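Local coordinates for protein DNA endonuclease I-CeuI (PDB 2EX5) that cuts DNA as a homodimeric, magnesium-dependent LAGLIDADG homing endonuclease, making a staggered break in a degenerate 17-19 bp target to spread its group I intron, at residues L121-D124 / S128-E131; E194-P197 / A201-D204. The protein carries 1 engineered substitution. All blocks are in the same frame, centred on the assembly; numbering follows the deposited sequence.

Contact 1. Residues L121-D124 / S128-E131; sequences LTID and SLEE. With nucleotides of chain A.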
loop_
_atom_site.group_PDB
_atom_site.type_symbol
_atom_site.label_atom_id
_atom_site.label_comp_id
_atom_site.label_asym_id
_atom_site.label_seq_id
_atom_site.Cartn_x
_atom_site.Cartn_y
_atom_site.Cartn_z
ATOM N N LEU C 121 1.856 6.954 11.412
ATOM C CA LEU C 121 2.678 8.112 11.524
ATOM C C LEU C 121 1.887 9.312 10.997
ATOM O O LEU C 121 1.316 9.260 9.907
ATOM C CB LEU C 121 4.011 7.832 10.749
ATOM C CG LEU C 121 4.906 8.966 10.191
ATOM C CD1 LEU C 121 5.100 10.090 11.028
ATOM C CD2 LEU C 121 6.226 8.382 9.924
ATOM N N THR C 122 1.840 10.383 11.763
ATOM C CA THR C 122 1.037 11.631 11.458
ATOM C C THR C 122 1.857 12.889 11.426
ATOM O O THR C 122 2.706 13.112 12.304
ATOM C CB THR C 122 -0.136 11.808 12.542
ATOM O OG1 THR C 122 -0.902 10.565 12.622
ATOM C CG2 THR C 122 -1.146 12.876 12.180
ATOM N N ILE C 123 1.633 13.707 10.424
ATOM C CA ILE C 123 2.040 15.084 10.444
ATOM C C ILE C 123 0.853 15.965 10.155
ATOM O O ILE C 123 0.273 15.899 9.028
ATOM C CB ILE C 123 3.126 15.326 9.346
ATOM C CG1 ILE C 123 4.438 14.489 9.715
ATOM C CG2 ILE C 123 3.316 16.874 9.180
ATOM C CD1 ILE C 123 5.461 14.173 8.603
ATOM N N ASP C 124 0.507 16.824 11.124
ATOM C CA ASP C 124 -0.599 17.813 11.049
ATOM C C ASP C 124 -0.163 19.278 11.159
ATOM O O ASP C 124 -0.913 20.192 10.797
ATOM C CB ASP C 124 -1.652 17.505 12.132
ATOM C CG ASP C 124 -1.101 17.590 13.553
ATOM O OD1 ASP C 124 -0.659 18.652 14.014
ATOM O OD2 ASP C 124 -1.217 16.582 14.273
ATOM N N SER C 128 5.287 22.174 8.758
ATOM C CA SER C 128 5.824 20.858 8.340
ATOM C C SER C 128 5.227 20.299 7.025
ATOM O O SER C 128 5.891 19.703 6.226
ATOM C CB SER C 128 5.553 19.834 9.406
ATOM O OG SER C 128 5.980 20.254 10.651
ATOM N N LEU C 129 3.922 20.392 6.892
ATOM C CA LEU C 129 3.181 19.856 5.766
ATOM C C LEU C 129 3.625 20.617 4.517
ATOM O O LEU C 129 3.942 20.058 3.470
ATOM C CB LEU C 129 1.658 20.082 6.116
ATOM C CG LEU C 129 0.646 18.969 6.432
ATOM C CD1 LEU C 129 1.178 17.531 6.668
ATOM C CD2 LEU C 129 -0.579 19.364 7.197
ATOM N N GLU C 130 3.666 21.928 4.628
ATOM C CA GLU C 130 4.267 22.774 3.601
ATOM C C GLU C 130 5.765 22.724 3.295
ATOM O O GLU C 130 6.202 22.879 2.133
ATOM C CB GLU C 130 4.059 24.158 4.130
ATOM C CG GLU C 130 3.137 24.859 3.351
ATOM C CD GLU C 130 3.079 26.257 3.846
ATOM O OE1 GLU C 130 2.259 26.483 4.805
ATOM O OE2 GLU C 130 3.879 27.056 3.261
ATOM N N GLU C 131 6.571 22.597 4.339
ATOM C CA GLU C 131 8.056 22.717 4.160
ATOM C C GLU C 131 8.675 21.354 3.943
ATOM O O GLU C 131 9.736 21.171 3.307
ATOM C CB GLU C 131 8.668 23.453 5.375
ATOM C CG GLU C 131 8.041 24.843 5.549
ATOM C CD GLU C 131 8.621 25.654 6.699
ATOM O OE1 GLU C 131 9.271 25.111 7.627
ATOM O OE2 GLU C 131 8.395 26.883 6.657
ATOM P P DA A 6 2.465 20.128 18.052
ATOM O OP1 DA A 6 3.616 20.424 18.948
ATOM O OP2 DA A 6 2.652 19.493 16.718
ATOM O "O5'" DA A 6 1.629 19.166 18.968
ATOM C "C5'" DA A 6 1.254 19.460 20.270
ATOM C "C4'" DA A 6 0.106 18.490 20.413
ATOM O "O4'" DA A 6 -0.991 18.854 19.512
ATOM C "C3'" DA A 6 0.425 17.032 20.036
ATOM O "O3'" DA A 6 0.367 16.224 21.220
ATOM C "C2'" DA A 6 -0.681 16.643 19.032
ATOM C "C1'" DA A 6 -1.796 17.611 19.459
ATOM N N9 DA A 6 -2.942 17.841 18.515
ATOM C C8 DA A 6 -2.739 18.268 17.166
ATOM N N7 DA A 6 -3.841 18.453 16.443
ATOM C C5 DA A 6 -4.846 18.211 17.455
ATOM C C6 DA A 6 -6.265 18.302 17.340
ATOM N N6 DA A 6 -6.865 18.663 16.203
ATOM N N1 DA A 6 -6.973 18.002 18.441
ATOM C C2 DA A 6 -6.329 17.634 19.591
ATOM N N3 DA A 6 -5.005 17.528 19.831
ATOM C C4 DA A 6 -4.316 17.822 18.696
#

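Contact 2. Residues E194-P197 / A201-D204; sequences EGFP and AAQD. With nucleotides of chain B.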
loop_
_atom_site.group_PDB
_atom_site.type_symbol
_atom_site.label_atom_id
_atom_site.label_comp_id
_atom_site.label_asym_id
_atom_site.label_seq_id
_atom_site.Cartn_x
_atom_site.Cartn_y
_atom_site.Cartn_z
ATOM N N GLU C 194 -19.672 11.282 9.263
ATOM C CA GLU C 194 -19.272 12.447 8.500
ATOM C C GLU C 194 -19.726 13.695 9.223
ATOM O O GLU C 194 -20.741 13.668 9.911
ATOM C CB GLU C 194 -19.843 12.392 7.072
ATOM C CG GLU C 194 -21.419 12.543 7.036
ATOM C CD GLU C 194 -21.928 12.350 5.621
ATOM O OE1 GLU C 194 -21.109 12.452 4.663
ATOM O OE2 GLU C 194 -23.130 12.018 5.463
ATOM N N GLY C 195 -18.914 14.767 9.155
ATOM C CA GLY C 195 -19.244 15.970 9.861
ATOM C C GLY C 195 -20.330 16.736 9.042
ATOM O O GLY C 195 -21.222 17.311 9.667
ATOM N N PHE C 196 -20.186 16.804 7.690
ATOM C CA PHE C 196 -21.226 17.361 6.749
ATOM C C PHE C 196 -21.637 16.420 5.612
ATOM O O PHE C 196 -20.766 15.783 4.925
ATOM C CB PHE C 196 -20.928 18.780 6.229
ATOM C CG PHE C 196 -20.727 19.774 7.349
ATOM C CD1 PHE C 196 -19.448 19.952 7.947
ATOM C CD2 PHE C 196 -21.810 20.498 7.872
ATOM C CE1 PHE C 196 -19.260 20.803 8.980
ATOM C CE2 PHE C 196 -21.638 21.387 8.959
ATOM C CZ PHE C 196 -20.347 21.546 9.539
ATOM N N PRO C 197 -22.985 16.318 5.387
ATOM C CA PRO C 197 -23.572 15.467 4.342
ATOM C C PRO C 197 -22.990 15.756 2.990
ATOM O O PRO C 197 -22.888 14.834 2.197
ATOM C CB PRO C 197 -25.071 15.948 4.270
ATOM C CG PRO C 197 -25.326 16.650 5.435
ATOM C CD PRO C 197 -24.023 17.038 6.132
ATOM N N ALA C 201 -24.742 21.935 2.707
ATOM C CA ALA C 201 -24.901 21.898 4.100
ATOM C C ALA C 201 -23.750 22.599 4.867
ATOM O O ALA C 201 -24.006 23.223 5.914
ATOM C CB ALA C 201 -25.042 20.443 4.541
ATOM N N ALA C 202 -22.520 22.520 4.350
ATOM C CA ALA C 202 -21.324 23.090 5.026
ATOM C C ALA C 202 -21.224 24.587 4.781
ATOM O O ALA C 202 -20.934 25.391 5.724
ATOM C CB ALA C 202 -20.032 22.371 4.594
ATOM N N GLN C 203 -21.440 24.986 3.523
ATOM C CA GLN C 203 -21.635 26.388 3.242
ATOM C C GLN C 203 -22.824 27.025 4.026
ATOM O O GLN C 203 -22.694 28.174 4.400
ATOM C CB GLN C 203 -21.817 26.588 1.737
ATOM C CG GLN C 203 -20.645 26.125 0.872
ATOM C CD GLN C 203 -21.010 25.938 -0.591
ATOM O OE1 GLN C 203 -22.077 25.418 -0.930
ATOM N NE2 GLN C 203 -20.137 26.350 -1.445
ATOM N N ASP C 204 -23.931 26.297 4.294
ATOM C CA ASP C 204 -25.122 26.862 4.951
ATOM C C ASP C 204 -24.779 27.076 6.414
ATOM O O ASP C 204 -25.178 28.046 7.035
ATOM C CB ASP C 204 -26.383 25.886 4.975
ATOM C CG ASP C 204 -27.131 25.703 3.613
ATOM O OD1 ASP C 204 -26.872 26.465 2.628
ATOM O OD2 ASP C 204 -27.970 24.720 3.530
ATOM P P DC B 19 -15.040 14.082 8.440
ATOM O OP1 DC B 19 -16.433 14.038 7.894
ATOM O OP2 DC B 19 -14.346 15.390 8.113
ATOM O "O5'" DC B 19 -15.030 13.776 9.969
ATOM C "C5'" DC B 19 -15.529 12.544 10.436
ATOM C "C4'" DC B 19 -15.654 12.680 11.956
ATOM O "O4'" DC B 19 -14.358 12.344 12.528
ATOM C "C3'" DC B 19 -15.940 14.079 12.456
ATOM O "O3'" DC B 19 -17.003 13.867 13.411
ATOM C "C2'" DC B 19 -14.599 14.571 13.082
ATOM C "C1'" DC B 19 -13.863 13.266 13.447
ATOM N N1 DC B 19 -12.322 13.239 13.218
ATOM C C2 DC B 19 -11.516 12.889 14.269
ATOM O O2 DC B 19 -12.053 12.664 15.384
ATOM N N3 DC B 19 -10.155 12.899 14.093
ATOM C C4 DC B 19 -9.572 13.224 12.957
ATOM N N4 DC B 19 -8.224 13.156 12.916
ATOM C C5 DC B 19 -10.380 13.573 11.850
ATOM C C6 DC B 19 -11.718 13.580 12.038
#

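Contact 1. Residues L121-D124 / S128-E131
Ile123 and Leu129 lie alongside each other, their side chains running past in opposite directions, and this apolar pair shows how a strand is tied to the helix that follows it. Ile123 offers its short branch: CG2 stands anti to the backbone N, with CG1 beside that nitrogen (chi1 -65°), which brings the CG2 methyl against Leu129 and Ser128. Ser128 CB lies 3.7 Å from Ile123 CG2. The modelled 3.4 Å between Ile123 CG2 and Leu129 CD1 is closer than two carbons usually come, and as CD1 is also set very near Ile123 O, its exact placement is doubtful.

The second kind of contact sets a methyl against a backbone oxygen, Leu129 CD2 approaching Asp124 O at 3.7 Å. Phe85 of strand 79-90 and Phe156 and Leu160 of helix 147-164 also pack on Leu129.

Asp124 turns its side chain from the helix toward DNA. Its OD2 comes 3.7 Å from C8 of DA6 of chain A, with OD1 scarcely farther, near the five-membered ring but not hydrogen-bonded to it, and a calcium ion lies about 4 Å from the side chain. Putting an alanine here would probably leave that part of the adenine without its neighbour and take a carboxylate from the metal's surroundings. An inner strand of an antiparallel sheet leading into a covering helix is characteristic of the αββαββα core of LAGLIDADG endonucleases.

Contact 2. Residues E194-P197 / A201-D204
Glu194 OE1 is gripped by two groups, the guanidinium NH2 of Arg186 through a salt bridge and the backbone N of Gly190 through a hydrogen bond. Past CG the side chain is extended, which carries the carboxylate well away from the backbone and lets it tie the loop back on itself, while the main chain beside it is left to meet the DNA.

That meeting is a single well-formed bond. Gly195 N donates to OP1 of DC19 of chain B over 2.9 Å, with an N-H...O angle of 159°, and Glu194 CA lies 3.3 Å from the same OP1. A backbone amide set against a phosphate oxygen holds the sugar-phosphate chain without reading a base, as befits residues 187-195, a region that interacts with DNA.

One residue further on, the loop turns from DNA to protein. The ring of Phe196 receives the methyl of Ala202 over one face: CB lies 4.2 Å from the ring centroid and 25° off the normal, a CH-pi contact. With CG anti to the carbonyl carbon (chi1 -56°), the ring is placed beside the helix, where its CD2 also comes 4.0 Å from Ala201 O. Pro197 continues the apolar seam, its CD resting 3.9 Å from Ala201 CB.

The loop is thus folded onto the C-terminal helix 199-206. Trp182 of helix 171-185 packs on both Phe196 and Ala202, Phe205 meets the Phe196 ring, and Lys71, at the end of strand 63-71, makes a cation-pi contact with that ring.

Contacts 1 and 2 follow one another along the chain, their centres 26 Å apart and their nearest atoms about 18 Å apart, so they do not touch. Both join a DNA-facing segment to the helix next in sequence, yet they serve different strands: contact 1 adjoins chain A at a base, contact 2 holds chain B by its backbone. Contact 1 is buried near a bound calcium ion, its centre about 6 Å from that of the chain; the side chain of Asp124 is about 6 Å from that of Asp82, a magnesium ligand. Contact 2 is centred about 22 Å from the chain's centre. The side chain of Phe196 is about 11 Å from that of Asp82.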